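Local coordinates for plasmin and fibronectin-binding protein A (Streptococcus pneumoniae, PDB 4MR0) that acts as a surface adhesin and invasin of the pneumococcus, binding human fibronectin, plasmin, plasminogen and serum albumin, at residues Val329-Ser334 with Leu367-Asp372; Leu116-Tyr121 with Val151-Gly156; Tyr121-Asp126 with Gly156-Lys161. One frame throughout, in Å; residues are numbered along the deposited sequence.

Contact 1 (Val329-Ser334 with Leu367-Asp372); sequences VTIQNS and LNNHFD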
ATOM      1  N   VAL A 329       2.572  -4.062  11.600  1.00  8.98           N
ATOM      2  CA  VAL A 329       1.507  -4.258  10.627  1.00 10.80           C
ATOM      3  C   VAL A 329       2.055  -5.187   9.554  1.00 10.66           C
ATOM      4  O   VAL A 329       3.142  -4.963   9.027  1.00 11.19           O
ATOM      5  CB  VAL A 329       1.081  -2.928   9.972  1.00 11.20           C
ATOM      6  CG1 VAL A 329      -0.091  -3.169   9.021  1.00 12.06           C
ATOM      7  CG2 VAL A 329       0.697  -1.917  11.046  1.00 11.90           C
ATOM      8  N   THR A 330       1.303  -6.237   9.240  1.00 10.86           N
ATOM      9  CA  THR A 330       1.731  -7.203   8.234  1.00 11.42           C
ATOM     10  C   THR A 330       0.616  -7.461   7.225  1.00 11.35           C
ATOM     11  O   THR A 330      -0.512  -7.797   7.598  1.00 11.42           O
ATOM     12  CB  THR A 330       2.110  -8.581   8.865  1.00  9.71           C
ATOM     13  OG1 THR A 330       3.167  -8.417   9.816  1.00 10.86           O
ATOM     14  CG2 THR A 330       2.583  -9.559   7.776  1.00 10.41           C
ATOM     15  N   ILE A 331       0.943  -7.279   5.952  1.00 11.63           N
ATOM     16  CA  ILE A 331       0.016  -7.538   4.858  1.00 11.72           C
ATOM     17  C   ILE A 331       0.690  -8.727   4.186  1.00 10.99           C
ATOM     18  O   ILE A 331       1.848  -8.631   3.803  1.00 11.86           O
ATOM     19  CB  ILE A 331      -0.042  -6.361   3.850  1.00 10.88           C
ATOM     20  CG1 ILE A 331      -0.216  -5.034   4.595  1.00 10.92           C
ATOM     21  CG2 ILE A 331      -1.212  -6.565   2.884  1.00  7.77           C
ATOM     22  CD1 ILE A 331      -1.502  -4.934   5.407  1.00 11.12           C
ATOM     23  N   GLN A 332      -0.015  -9.845   4.037  1.00 13.22           N
ATOM     24  CA  GLN A 332       0.618 -11.016   3.436  1.00 12.32           C
ATOM     25  C   GLN A 332      -0.319 -11.946   2.690  1.00 13.38           C
ATOM     26  O   GLN A 332      -1.516 -11.966   2.945  1.00 12.45           O
ATOM     27  CB  GLN A 332       1.320 -11.828   4.524  1.00 14.45           C
ATOM     28  CG  GLN A 332       0.371 -12.297   5.622  1.00 15.35           C
ATOM     29  CD  GLN A 332       1.035 -13.223   6.617  1.00 20.30           C
ATOM     30  OE1 GLN A 332       2.194 -13.028   6.989  1.00 21.36           O
ATOM     31  NE2 GLN A 332       0.300 -14.238   7.063  1.00 20.77           N
ATOM     32  N   ASN A 333       0.258 -12.715   1.771  1.00 12.41           N
ATOM     33  CA  ASN A 333      -0.471 -13.710   0.986  1.00 15.04           C
ATOM     34  C   ASN A 333      -1.751 -13.200   0.345  1.00 15.53           C
ATOM     35  O   ASN A 333      -2.711 -13.956   0.170  1.00 14.73           O
ATOM     36  CB  ASN A 333      -0.796 -14.917   1.870  1.00 17.11           C
ATOM     37  CG  ASN A 333       0.397 -15.370   2.696  1.00 18.91           C
ATOM     38  OD1 ASN A 333       1.516 -15.451   2.192  1.00 17.10           O
ATOM     39  ND2 ASN A 333       0.161 -15.670   3.972  1.00 17.30           N
ATOM     40  N   SER A 334      -1.761 -11.927  -0.031  1.00 15.60           N
ATOM     41  CA  SER A 334      -2.952 -11.352  -0.627  1.00 15.91           C
ATOM     42  C   SER A 334      -2.765 -10.953  -2.076  1.00 16.92           C
ATOM     43  O   SER A 334      -1.647 -10.746  -2.541  1.00 18.45           O
ATOM     44  CB  SER A 334      -3.415 -10.155   0.206  1.00 14.28           C
ATOM     45  OG  SER A 334      -3.752 -10.578   1.516  1.00 13.07           O
ATOM     46  N   LEU A 367       4.509  -9.225   2.859  1.00 14.37           N
ATOM     47  CA  LEU A 367       4.985 -10.539   2.457  1.00 13.44           C
ATOM     48  C   LEU A 367       4.163 -11.404   1.512  1.00 13.42           C
ATOM     49  O   LEU A 367       2.950 -11.532   1.644  1.00 12.01           O
ATOM     50  CB  LEU A 367       5.225 -11.355   3.721  1.00 12.42           C
ATOM     51  CG  LEU A 367       5.859 -10.616   4.907  1.00 13.27           C
ATOM     52  CD1 LEU A 367       5.762 -11.494   6.151  1.00 14.55           C
ATOM     53  CD2 LEU A 367       7.318 -10.276   4.600  1.00 12.86           C
ATOM     54  N   ASN A 368       4.863 -12.018   0.573  1.00 14.01           N
ATOM     55  CA  ASN A 368       4.248 -12.950  -0.351  1.00 17.22           C
ATOM     56  C   ASN A 368       2.905 -12.522  -0.951  1.00 16.92           C
ATOM     57  O   ASN A 368       1.969 -13.325  -0.992  1.00 16.20           O
ATOM     58  CB  ASN A 368       4.085 -14.285   0.380  1.00 19.86           C
ATOM     59  CG  ASN A 368       5.387 -14.774   0.991  1.00 25.91           C
ATOM     60  OD1 ASN A 368       5.393 -15.446   2.030  1.00 31.04           O
ATOM     61  ND2 ASN A 368       6.500 -14.450   0.343  1.00 27.61           N
ATOM     62  N   ASN A 369       2.802 -11.270  -1.397  1.00 16.94           N
ATOM     63  CA  ASN A 369       1.566 -10.785  -2.020  1.00 17.28           C
ATOM     64  C   ASN A 369       1.750 -10.761  -3.532  1.00 18.31           C
ATOM     65  O   ASN A 369       2.880 -10.794  -4.027  1.00 19.28           O
ATOM     66  CB  ASN A 369       1.232  -9.356  -1.572  1.00 16.63           C
ATOM     67  CG  ASN A 369       1.072  -9.234  -0.076  1.00 15.21           C
ATOM     68  OD1 ASN A 369       1.959  -8.723   0.625  1.00 16.07           O
ATOM     69  ND2 ASN A 369      -0.055  -9.710   0.429  1.00 12.60           N
ATOM     70  N   HIS A 370       0.639 -10.695  -4.263  1.00 17.18           N
ATOM     71  CA  HIS A 370       0.687 -10.616  -5.721  1.00 17.30           C
ATOM     72  C   HIS A 370       0.067  -9.276  -6.134  1.00 17.84           C
ATOM     73  O   HIS A 370      -1.137  -9.070  -5.995  1.00 17.87           O
ATOM     74  CB  HIS A 370      -0.103 -11.766  -6.360  1.00 17.85           C
ATOM     75  CG  HIS A 370      -0.048 -11.778  -7.858  1.00 21.48           C
ATOM     76  ND1 HIS A 370      -0.667 -12.749  -8.617  1.00 22.18           N
ATOM     77  CD2 HIS A 370       0.558 -10.944  -8.737  1.00 20.64           C
ATOM     78  CE1 HIS A 370      -0.445 -12.512  -9.899  1.00 21.36           C
ATOM     79  NE2 HIS A 370       0.295 -11.423  -9.999  1.00 21.53           N
ATOM     80  N   PHE A 371       0.898  -8.362  -6.621  1.00 16.51           N
ATOM     81  CA  PHE A 371       0.431  -7.048  -7.054  1.00 16.35           C
ATOM     82  C   PHE A 371       0.287  -7.151  -8.568  1.00 18.07           C
ATOM     83  O   PHE A 371       1.247  -6.951  -9.315  1.00 17.02           O
ATOM     84  CB  PHE A 371       1.459  -5.994  -6.671  1.00 16.50           C
ATOM     85  CG  PHE A 371       1.716  -5.915  -5.191  1.00 17.13           C
ATOM     86  CD1 PHE A 371       0.731  -5.448  -4.325  1.00 16.52           C
ATOM     87  CD2 PHE A 371       2.938  -6.316  -4.664  1.00 16.05           C
ATOM     88  CE1 PHE A 371       0.963  -5.382  -2.941  1.00 16.50           C
ATOM     89  CE2 PHE A 371       3.181  -6.254  -3.285  1.00 18.04           C
ATOM     90  CZ  PHE A 371       2.193  -5.787  -2.425  1.00 15.51           C
ATOM     91  N   ASP A 372      -0.934  -7.455  -8.999  1.00 18.38           N
ATOM     92  CA  ASP A 372      -1.248  -7.686 -10.402  1.00 19.38           C
ATOM     93  C   ASP A 372      -1.612  -6.488 -11.274  1.00 19.75           C
ATOM     94  O   ASP A 372      -2.789  -6.145 -11.430  1.00 18.71           O
ATOM     95  CB  ASP A 372      -2.366  -8.726 -10.478  1.00 20.52           C
ATOM     96  CG  ASP A 372      -2.402  -9.458 -11.806  1.00 23.36           C
ATOM     97  OD1 ASP A 372      -1.641  -9.088 -12.721  1.00 24.97           O
ATOM     98  OD2 ASP A 372      -3.201 -10.408 -11.927  1.00 21.98           O
TER
HETATM   99  O   HOH W   1       3.899 -15.057   4.100  1.00 40.24           O
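Leu367 meets Gln332 in parallel register, its N-H bonding to Ile331 O at 2.9 Å (N-H...O 163°) while its carbonyl O receives Asn333 N, also at 2.9 Å. The same oxygen lies 3.0 Å from Gln332 CA in a CA-H...O contact. Both side chains stand on one face of the sheet, where Leu367 CD1 lies 4.1 Å from Thr330 CG2 and close to Gln332 OE1. The methyl of Thr330 is brought there by a chi1 of -59°, which sets CG2 anti to the backbone N and leaves OG1 beside that N. At Asn368 the strand breaks. Asn333 and Asn368 both have positive phi, and their side chains run side by side in the same direction with amide planes nearly coplanar, 19° apart. One water donates to both, at 3.1 Å from Asn333 OD1 and 2.6 Å from Asn368 OD1; Asn333 ND2 turns instead to Asp281. These are matching turns on neighbouring coils of a right-handed parallel beta-helix, the pectate lyase-like fold, and the two segments belong to its second and third PbH1 repeats. Asn369 follows, buried inside the corner, with its CB 3.3 Å from Ser334 O and its side chain alongside residues 331-334. Beyond the corner His370 N restores the parallel pairing by bonding to Ser334 O at 2.9 Å. His370 NE2 hydrogen-bonds Asp395 OD2 of the next strand, 387-396, while the Ser334 hydroxyl bonds back to Gln332 O and accepts from Ser283 N of strand 278-289.

Contact 2 (Leu116-Tyr121 with Val151-Gly156); sequences LSVKDY and VYFPEG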
ATOM      1  N   LEU A 116     -23.103 -16.057  17.469  1.00 35.79           N
ATOM      2  CA  LEU A 116     -24.391 -15.423  17.221  1.00 33.22           C
ATOM      3  C   LEU A 116     -24.540 -15.163  15.733  1.00 32.04           C
ATOM      4  O   LEU A 116     -23.597 -14.707  15.088  1.00 32.48           O
ATOM      5  CB  LEU A 116     -24.481 -14.084  17.959  1.00 31.89           C
ATOM      6  CG  LEU A 116     -24.016 -14.022  19.414  1.00 31.67           C
ATOM      7  CD1 LEU A 116     -24.096 -12.579  19.894  1.00 31.60           C
ATOM      8  CD2 LEU A 116     -24.866 -14.935  20.291  1.00 30.41           C
ATOM      9  N   SER A 117     -25.713 -15.459  15.186  1.00 29.05           N
ATOM     10  CA  SER A 117     -25.960 -15.205  13.775  1.00 26.53           C
ATOM     11  C   SER A 117     -26.580 -13.819  13.667  1.00 25.30           C
ATOM     12  O   SER A 117     -27.410 -13.446  14.491  1.00 25.11           O
ATOM     13  CB  SER A 117     -26.928 -16.237  13.197  1.00 26.76           C
ATOM     14  OG  SER A 117     -27.336 -15.858  11.892  1.00 26.64           O
ATOM     15  N   VAL A 118     -26.172 -13.045  12.666  1.00 24.24           N
ATOM     16  CA  VAL A 118     -26.742 -11.716  12.502  1.00 24.80           C
ATOM     17  C   VAL A 118     -28.231 -11.824  12.175  1.00 26.24           C
ATOM     18  O   VAL A 118     -28.972 -10.848  12.293  1.00 24.17           O
ATOM     19  CB  VAL A 118     -26.039 -10.929  11.382  1.00 25.51           C
ATOM     20  CG1 VAL A 118     -24.620 -10.556  11.817  1.00 23.65           C
ATOM     21  CG2 VAL A 118     -26.002 -11.762  10.109  1.00 23.60           C
ATOM     22  N   LYS A 119     -28.661 -13.014  11.759  1.00 26.91           N
ATOM     23  CA  LYS A 119     -30.070 -13.251  11.430  1.00 29.50           C
ATOM     24  C   LYS A 119     -30.887 -13.252  12.720  1.00 28.67           C
ATOM     25  O   LYS A 119     -32.079 -12.940  12.718  1.00 28.46           O
ATOM     26  CB  LYS A 119     -30.236 -14.599  10.715  1.00 31.26           C
ATOM     27  CG  LYS A 119     -29.371 -14.759   9.473  1.00 34.32           C
ATOM     28  CD  LYS A 119     -29.700 -13.718   8.416  1.00 36.52           C
ATOM     29  CE  LYS A 119     -30.742 -14.218   7.424  1.00 38.65           C
ATOM     30  NZ  LYS A 119     -30.163 -15.224   6.488  1.00 40.82           N
ATOM     31  N   ASP A 120     -30.227 -13.608  13.819  1.00 27.83           N
ATOM     32  CA  ASP A 120     -30.866 -13.647  15.128  1.00 28.41           C
ATOM     33  C   ASP A 120     -31.402 -12.280  15.522  1.00 28.03           C
ATOM     34  O   ASP A 120     -32.282 -12.173  16.380  1.00 27.41           O
ATOM     35  CB  ASP A 120     -29.865 -14.103  16.191  1.00 30.76           C
ATOM     36  CG  ASP A 120     -29.501 -15.568  16.065  1.00 34.10           C
ATOM     37  OD1 ASP A 120     -29.697 -16.144  14.973  1.00 35.25           O
ATOM     38  OD2 ASP A 120     -29.007 -16.138  17.063  1.00 35.84           O
ATOM     39  N   TYR A 121     -30.873 -11.236  14.894  1.00 26.84           N
ATOM     40  CA  TYR A 121     -31.292  -9.885  15.226  1.00 26.83           C
ATOM     41  C   TYR A 121     -32.070  -9.162  14.139  1.00 26.76           C
ATOM     42  O   TYR A 121     -32.214  -7.939  14.179  1.00 28.54           O
ATOM     43  CB  TYR A 121     -30.073  -9.063  15.651  1.00 26.50           C
ATOM     44  CG  TYR A 121     -29.294  -9.727  16.762  1.00 25.51           C
ATOM     45  CD1 TYR A 121     -28.390 -10.751  16.484  1.00 25.21           C
ATOM     46  CD2 TYR A 121     -29.494  -9.364  18.096  1.00 26.74           C
ATOM     47  CE1 TYR A 121     -27.702 -11.400  17.506  1.00 27.37           C
ATOM     48  CE2 TYR A 121     -28.811 -10.009  19.126  1.00 27.45           C
ATOM     49  CZ  TYR A 121     -27.919 -11.025  18.822  1.00 27.33           C
ATOM     50  OH  TYR A 121     -27.243 -11.673  19.827  1.00 30.93           O
ATOM     51  N   VAL A 151     -19.542 -13.711  16.056  1.00 23.28           N
ATOM     52  CA  VAL A 151     -20.689 -13.319  15.241  1.00 23.76           C
ATOM     53  C   VAL A 151     -20.565 -14.010  13.881  1.00 24.21           C
ATOM     54  O   VAL A 151     -19.491 -14.013  13.280  1.00 24.43           O
ATOM     55  CB  VAL A 151     -20.731 -11.785  15.041  1.00 23.51           C
ATOM     56  CG1 VAL A 151     -21.870 -11.406  14.101  1.00 21.63           C
ATOM     57  CG2 VAL A 151     -20.912 -11.092  16.387  1.00 22.72           C
ATOM     58  N   TYR A 152     -21.656 -14.597  13.397  1.00 23.79           N
ATOM     59  CA  TYR A 152     -21.618 -15.293  12.114  1.00 24.05           C
ATOM     60  C   TYR A 152     -22.558 -14.704  11.067  1.00 23.11           C
ATOM     61  O   TYR A 152     -23.632 -14.200  11.394  1.00 24.94           O
ATOM     62  CB  TYR A 152     -21.948 -16.774  12.318  1.00 24.44           C
ATOM     63  CG  TYR A 152     -21.883 -17.594  11.049  1.00 26.22           C
ATOM     64  CD1 TYR A 152     -20.663 -17.840  10.416  1.00 27.33           C
ATOM     65  CD2 TYR A 152     -23.043 -18.112  10.471  1.00 26.85           C
ATOM     66  CE1 TYR A 152     -20.599 -18.583   9.235  1.00 28.06           C
ATOM     67  CE2 TYR A 152     -22.993 -18.855   9.289  1.00 28.63           C
ATOM     68  CZ  TYR A 152     -21.770 -19.085   8.678  1.00 29.30           C
ATOM     69  OH  TYR A 152     -21.721 -19.805   7.504  1.00 32.15           O
ATOM     70  N   PHE A 153     -22.137 -14.773   9.807  1.00 21.31           N
ATOM     71  CA  PHE A 153     -22.919 -14.269   8.687  1.00 21.02           C
ATOM     72  C   PHE A 153     -23.218 -15.396   7.700  1.00 21.91           C
ATOM     73  O   PHE A 153     -22.318 -15.874   7.006  1.00 19.70           O
ATOM     74  CB  PHE A 153     -22.167 -13.169   7.921  1.00 20.30           C
ATOM     75  CG  PHE A 153     -22.043 -11.862   8.662  1.00 19.63           C
ATOM     76  CD1 PHE A 153     -21.167 -11.731   9.737  1.00 21.13           C
ATOM     77  CD2 PHE A 153     -22.772 -10.752   8.252  1.00 19.19           C
ATOM     78  CE1 PHE A 153     -21.018 -10.506  10.395  1.00 20.01           C
ATOM     79  CE2 PHE A 153     -22.633  -9.519   8.899  1.00 21.51           C
ATOM     80  CZ  PHE A 153     -21.756  -9.397   9.970  1.00 19.60           C
ATOM     81  N   PRO A 154     -24.484 -15.846   7.637  1.00 23.22           N
ATOM     82  CA  PRO A 154     -24.883 -16.917   6.715  1.00 23.69           C
ATOM     83  C   PRO A 154     -24.838 -16.397   5.276  1.00 24.48           C
ATOM     84  O   PRO A 154     -24.690 -15.194   5.051  1.00 24.50           O
ATOM     85  CB  PRO A 154     -26.316 -17.235   7.150  1.00 24.35           C
ATOM     86  CG  PRO A 154     -26.306 -16.903   8.620  1.00 26.09           C
ATOM     87  CD  PRO A 154     -25.536 -15.600   8.640  1.00 23.91           C
ATOM     88  N   GLU A 155     -24.972 -17.296   4.307  1.00 24.77           N
ATOM     89  CA  GLU A 155     -24.970 -16.904   2.903  1.00 24.61           C
ATOM     90  C   GLU A 155     -25.993 -15.793   2.708  1.00 24.37           C
ATOM     91  O   GLU A 155     -27.057 -15.808   3.332  1.00 24.68           O
ATOM     92  CB  GLU A 155     -25.356 -18.088   2.014  1.00 27.77           C
ATOM     93  CG  GLU A 155     -25.338 -17.759   0.533  1.00 33.31           C
ATOM     94  CD  GLU A 155     -25.886 -18.884  -0.328  1.00 38.93           C
ATOM     95  OE1 GLU A 155     -25.673 -20.067   0.026  1.00 39.34           O
ATOM     96  OE2 GLU A 155     -26.517 -18.585  -1.368  1.00 40.84           O
ATOM     97  N   GLY A 156     -25.677 -14.834   1.844  1.00 24.25           N
ATOM     98  CA  GLY A 156     -26.598 -13.741   1.595  1.00 24.17           C
ATOM     99  C   GLY A 156     -25.906 -12.434   1.280  1.00 24.51           C
ATOM    100  O   GLY A 156     -24.681 -12.370   1.207  1.00 25.22           O
TER
HETATM  101  O   HOH W   2     -29.692 -14.614   3.781  1.00 33.64           O
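Val118 holds CG1 anti to its carbonyl carbon (chi1 -70°), which lays this methyl over one face of the Phe153 ring, itself swung beside its backbone N by a chi1 of -71°. CG1 sits 3.7 Å from the ring centroid and 16° off the normal, a CH-pi contact, and also touches Val151 CG1 at 3.7 Å. The segments carry strands 116-117 and 150-153, which pair in parallel at the N-terminal end of the pectate lyase-like beta-helix, with helix 132-143 between them in the chain. Leu116 pairs with Val151 and Ser117 with Tyr152. Tyr152 N bonds to Leu116 O, and Tyr152 O receives Val118 N at 3.1 Å. There the first strand ends and turns into a 3-10 segment, 118-120. The hydroxyl of Ser117 accepts Lys119 N, an ST turn, and Asp120 N closes back on Ser117 O. The Pro154 ring packs its CG against Ser117 OG and against Lys119 CG, the lysine and proline side chains sliding past each other in opposite directions. Phe153 completes the inner side: Ile135 of the helix and Leu172 and Leu174 of strand 170-174 touch it, and Tyr158 meets it edge-to-face. Further along, the lysine chain, bent at three successive torsions, curls toward Glu155. A water bridges the two, accepting from Lys119 NZ at 2.8 Å and donating to Glu155 O at 2.9 Å.

Contact 3 (Tyr121-Asp126 with Gly156-Lys161); sequences YGAVGD and GTYLVK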
ATOM      1  N   TYR A 121     -30.873 -11.236  14.894  1.00 26.84           N
ATOM      2  CA  TYR A 121     -31.292  -9.885  15.226  1.00 26.83           C
ATOM      3  C   TYR A 121     -32.070  -9.162  14.139  1.00 26.76           C
ATOM      4  O   TYR A 121     -32.214  -7.939  14.179  1.00 28.54           O
ATOM      5  CB  TYR A 121     -30.073  -9.063  15.651  1.00 26.50           C
ATOM      6  CG  TYR A 121     -29.294  -9.727  16.762  1.00 25.51           C
ATOM      7  CD1 TYR A 121     -28.390 -10.751  16.484  1.00 25.21           C
ATOM      8  CD2 TYR A 121     -29.494  -9.364  18.096  1.00 26.74           C
ATOM      9  CE1 TYR A 121     -27.702 -11.400  17.506  1.00 27.37           C
ATOM     10  CE2 TYR A 121     -28.811 -10.009  19.126  1.00 27.45           C
ATOM     11  CZ  TYR A 121     -27.919 -11.025  18.822  1.00 27.33           C
ATOM     12  OH  TYR A 121     -27.243 -11.673  19.827  1.00 30.93           O
ATOM     13  N   GLY A 122     -32.577  -9.915  13.168  1.00 27.12           N
ATOM     14  CA  GLY A 122     -33.370  -9.302  12.121  1.00 26.27           C
ATOM     15  C   GLY A 122     -32.712  -9.082  10.775  1.00 26.36           C
ATOM     16  O   GLY A 122     -33.343  -8.547   9.863  1.00 25.28           O
ATOM     17  N   ALA A 123     -31.448  -9.468  10.638  1.00 25.19           N
ATOM     18  CA  ALA A 123     -30.770  -9.302   9.360  1.00 25.10           C
ATOM     19  C   ALA A 123     -31.522 -10.170   8.357  1.00 24.59           C
ATOM     20  O   ALA A 123     -31.803 -11.331   8.640  1.00 25.65           O
ATOM     21  CB  ALA A 123     -29.322  -9.757   9.469  1.00 25.04           C
ATOM     22  N   VAL A 124     -31.848  -9.611   7.195  1.00 25.13           N
ATOM     23  CA  VAL A 124     -32.574 -10.362   6.173  1.00 26.28           C
ATOM     24  C   VAL A 124     -31.619 -10.982   5.157  1.00 27.62           C
ATOM     25  O   VAL A 124     -31.840 -12.096   4.689  1.00 27.95           O
ATOM     26  CB  VAL A 124     -33.588  -9.460   5.440  1.00 27.79           C
ATOM     27  CG1 VAL A 124     -34.338 -10.267   4.380  1.00 28.38           C
ATOM     28  CG2 VAL A 124     -34.569  -8.858   6.450  1.00 26.91           C
ATOM     29  N   GLY A 125     -30.556 -10.254   4.820  1.00 27.24           N
ATOM     30  CA  GLY A 125     -29.574 -10.755   3.877  1.00 26.93           C
ATOM     31  C   GLY A 125     -30.045 -10.844   2.438  1.00 27.00           C
ATOM     32  O   GLY A 125     -29.590 -11.709   1.689  1.00 27.47           O
ATOM     33  N   ASP A 126     -30.943  -9.951   2.036  1.00 26.88           N
ATOM     34  CA  ASP A 126     -31.451  -9.968   0.669  1.00 26.46           C
ATOM     35  C   ASP A 126     -30.902  -8.825  -0.181  1.00 25.97           C
ATOM     36  O   ASP A 126     -31.219  -8.711  -1.364  1.00 24.50           O
ATOM     37  CB  ASP A 126     -32.987  -9.939   0.672  1.00 27.81           C
ATOM     38  CG  ASP A 126     -33.560  -8.672   1.290  1.00 29.95           C
ATOM     39  OD1 ASP A 126     -32.797  -7.854   1.852  1.00 28.73           O
ATOM     40  OD2 ASP A 126     -34.798  -8.498   1.217  1.00 30.47           O
ATOM     41  N   GLY A 156     -25.677 -14.834   1.844  1.00 24.25           N
ATOM     42  CA  GLY A 156     -26.598 -13.741   1.595  1.00 24.17           C
ATOM     43  C   GLY A 156     -25.906 -12.434   1.280  1.00 24.51           C
ATOM     44  O   GLY A 156     -24.681 -12.370   1.207  1.00 25.22           O
ATOM     45  N   THR A 157     -26.697 -11.386   1.077  1.00 25.11           N
ATOM     46  CA  THR A 157     -26.150 -10.066   0.790  1.00 24.89           C
ATOM     47  C   THR A 157     -26.710  -9.127   1.845  1.00 23.45           C
ATOM     48  O   THR A 157     -27.917  -8.923   1.933  1.00 23.69           O
ATOM     49  CB  THR A 157     -26.546  -9.586  -0.612  1.00 24.49           C
ATOM     50  OG1 THR A 157     -26.096 -10.541  -1.577  1.00 30.62           O
ATOM     51  CG2 THR A 157     -25.902  -8.245  -0.919  1.00 25.33           C
ATOM     52  N   TYR A 158     -25.818  -8.568   2.654  1.00 22.60           N
ATOM     53  CA  TYR A 158     -26.214  -7.686   3.739  1.00 20.27           C
ATOM     54  C   TYR A 158     -25.973  -6.219   3.434  1.00 20.55           C
ATOM     55  O   TYR A 158     -24.850  -5.733   3.516  1.00 18.84           O
ATOM     56  CB  TYR A 158     -25.460  -8.098   4.998  1.00 19.80           C
ATOM     57  CG  TYR A 158     -25.684  -9.552   5.342  1.00 21.29           C
ATOM     58  CD1 TYR A 158     -26.770  -9.940   6.123  1.00 19.79           C
ATOM     59  CD2 TYR A 158     -24.844 -10.544   4.837  1.00 19.92           C
ATOM     60  CE1 TYR A 158     -27.019 -11.280   6.394  1.00 19.89           C
ATOM     61  CE2 TYR A 158     -25.085 -11.893   5.098  1.00 21.91           C
ATOM     62  CZ  TYR A 158     -26.175 -12.251   5.878  1.00 19.47           C
ATOM     63  OH  TYR A 158     -26.423 -13.575   6.140  1.00 21.51           O
ATOM     64  N   LEU A 159     -27.042  -5.519   3.076  1.00 19.15           N
ATOM     65  CA  LEU A 159     -26.959  -4.102   2.766  1.00 19.50           C
ATOM     66  C   LEU A 159     -26.869  -3.282   4.052  1.00 19.12           C
ATOM     67  O   LEU A 159     -27.558  -3.585   5.028  1.00 19.40           O
ATOM     68  CB  LEU A 159     -28.210  -3.667   1.993  1.00 21.04           C
ATOM     69  CG  LEU A 159     -28.421  -2.162   1.801  1.00 21.17           C
ATOM     70  CD1 LEU A 159     -27.404  -1.627   0.804  1.00 20.99           C
ATOM     71  CD2 LEU A 159     -29.848  -1.895   1.314  1.00 20.60           C
ATOM     72  N   VAL A 160     -26.002  -2.270   4.065  1.00 17.81           N
ATOM     73  CA  VAL A 160     -25.898  -1.379   5.223  1.00 17.40           C
ATOM     74  C   VAL A 160     -25.993   0.056   4.726  1.00 17.24           C
ATOM     75  O   VAL A 160     -25.324   0.434   3.766  1.00 18.91           O
ATOM     76  CB  VAL A 160     -24.583  -1.568   6.030  1.00 18.00           C
ATOM     77  CG1 VAL A 160     -24.561  -2.958   6.650  1.00 17.17           C
ATOM     78  CG2 VAL A 160     -23.359  -1.328   5.146  1.00 16.25           C
ATOM     79  N   LYS A 161     -26.840   0.852   5.365  1.00 16.90           N
ATOM     80  CA  LYS A 161     -27.010   2.237   4.947  1.00 18.10           C
ATOM     81  C   LYS A 161     -26.271   3.235   5.829  1.00 18.46           C
ATOM     82  O   LYS A 161     -26.372   4.451   5.632  1.00 19.19           O
ATOM     83  CB  LYS A 161     -28.495   2.593   4.873  1.00 19.75           C
ATOM     84  CG  LYS A 161     -29.234   1.853   3.762  1.00 23.86           C
ATOM     85  CD  LYS A 161     -30.519   2.580   3.406  1.00 27.58           C
ATOM     86  CE  LYS A 161     -31.296   1.854   2.328  1.00 31.27           C
ATOM     87  NZ  LYS A 161     -32.468   2.672   1.890  1.00 34.02           N
TER
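One backbone hydrogen bond joins Gly125 to Thr157: Thr157 N donates to Gly125 O at 3.0 Å, with an N-H...O angle of 166°. The hydrogen is well aimed, yet the donor stands 57° out of the carbonyl plane, away from the lone-pair directions. A weak CA-H...O contact accompanies it in the other direction, Gly125 CA lying 3.1 Å from Thr157 O. Asp126 N is 3.2 Å from the same Thr157 O, but at a poor angle for a hydrogen bond. The pairing of Asp126 with Thr157 is parallel and brief, their side chains diverging. It places the loop between strand 116-117 and helix 132-143 alongside strand 156-160, in the first part of the pectate lyase-like parallel beta-helix, where strand 178-182 pairs with 156-160 in turn. Apolar contact centres on Tyr158. A chi1 of -56° puts its CG beside the backbone N, and the ring then leans back toward the loop. Ala123 CB comes up at the ring edge, near its plane, 4.1 Å from CE1. Gly125 CA approaches the same CE1 more closely, at 3.6 Å, and obliquely. Polar groups of the loop and the ring are engaged by neighbours. Asp131 accepts from both Val124 N and Gly125 N, and Asp126 OD1 takes the N-H groups of Ile128 and His129. The Tyr158 hydroxyl bonds to Pro154 O.

How the contacts relate
Contacts 2 and 3 lie at the N-terminal end of the beta-helix, their centres about 32 and 31 Å from the chain's centre; contact 1 is in its middle, about 10 Å away. Each is partly buried: contact 1 runs from exposed Asn333 and Asn368 to buried Ile331 and Asn369. Contacts 2 and 3 share Tyr121 and Gly156 and run on along the same two pieces of chain: Val118 CG2 packs on Tyr158 CE1 at 3.9 Å, and Val118 O probably accepts Ala123 N. Contact 1 is mostly backbone and asparagine-mediated; contact 2 packs buried Val118 on buried Phe153, which also touches helix 132-143; contact 3 depends largely on glycine backbone and one tyrosine ring.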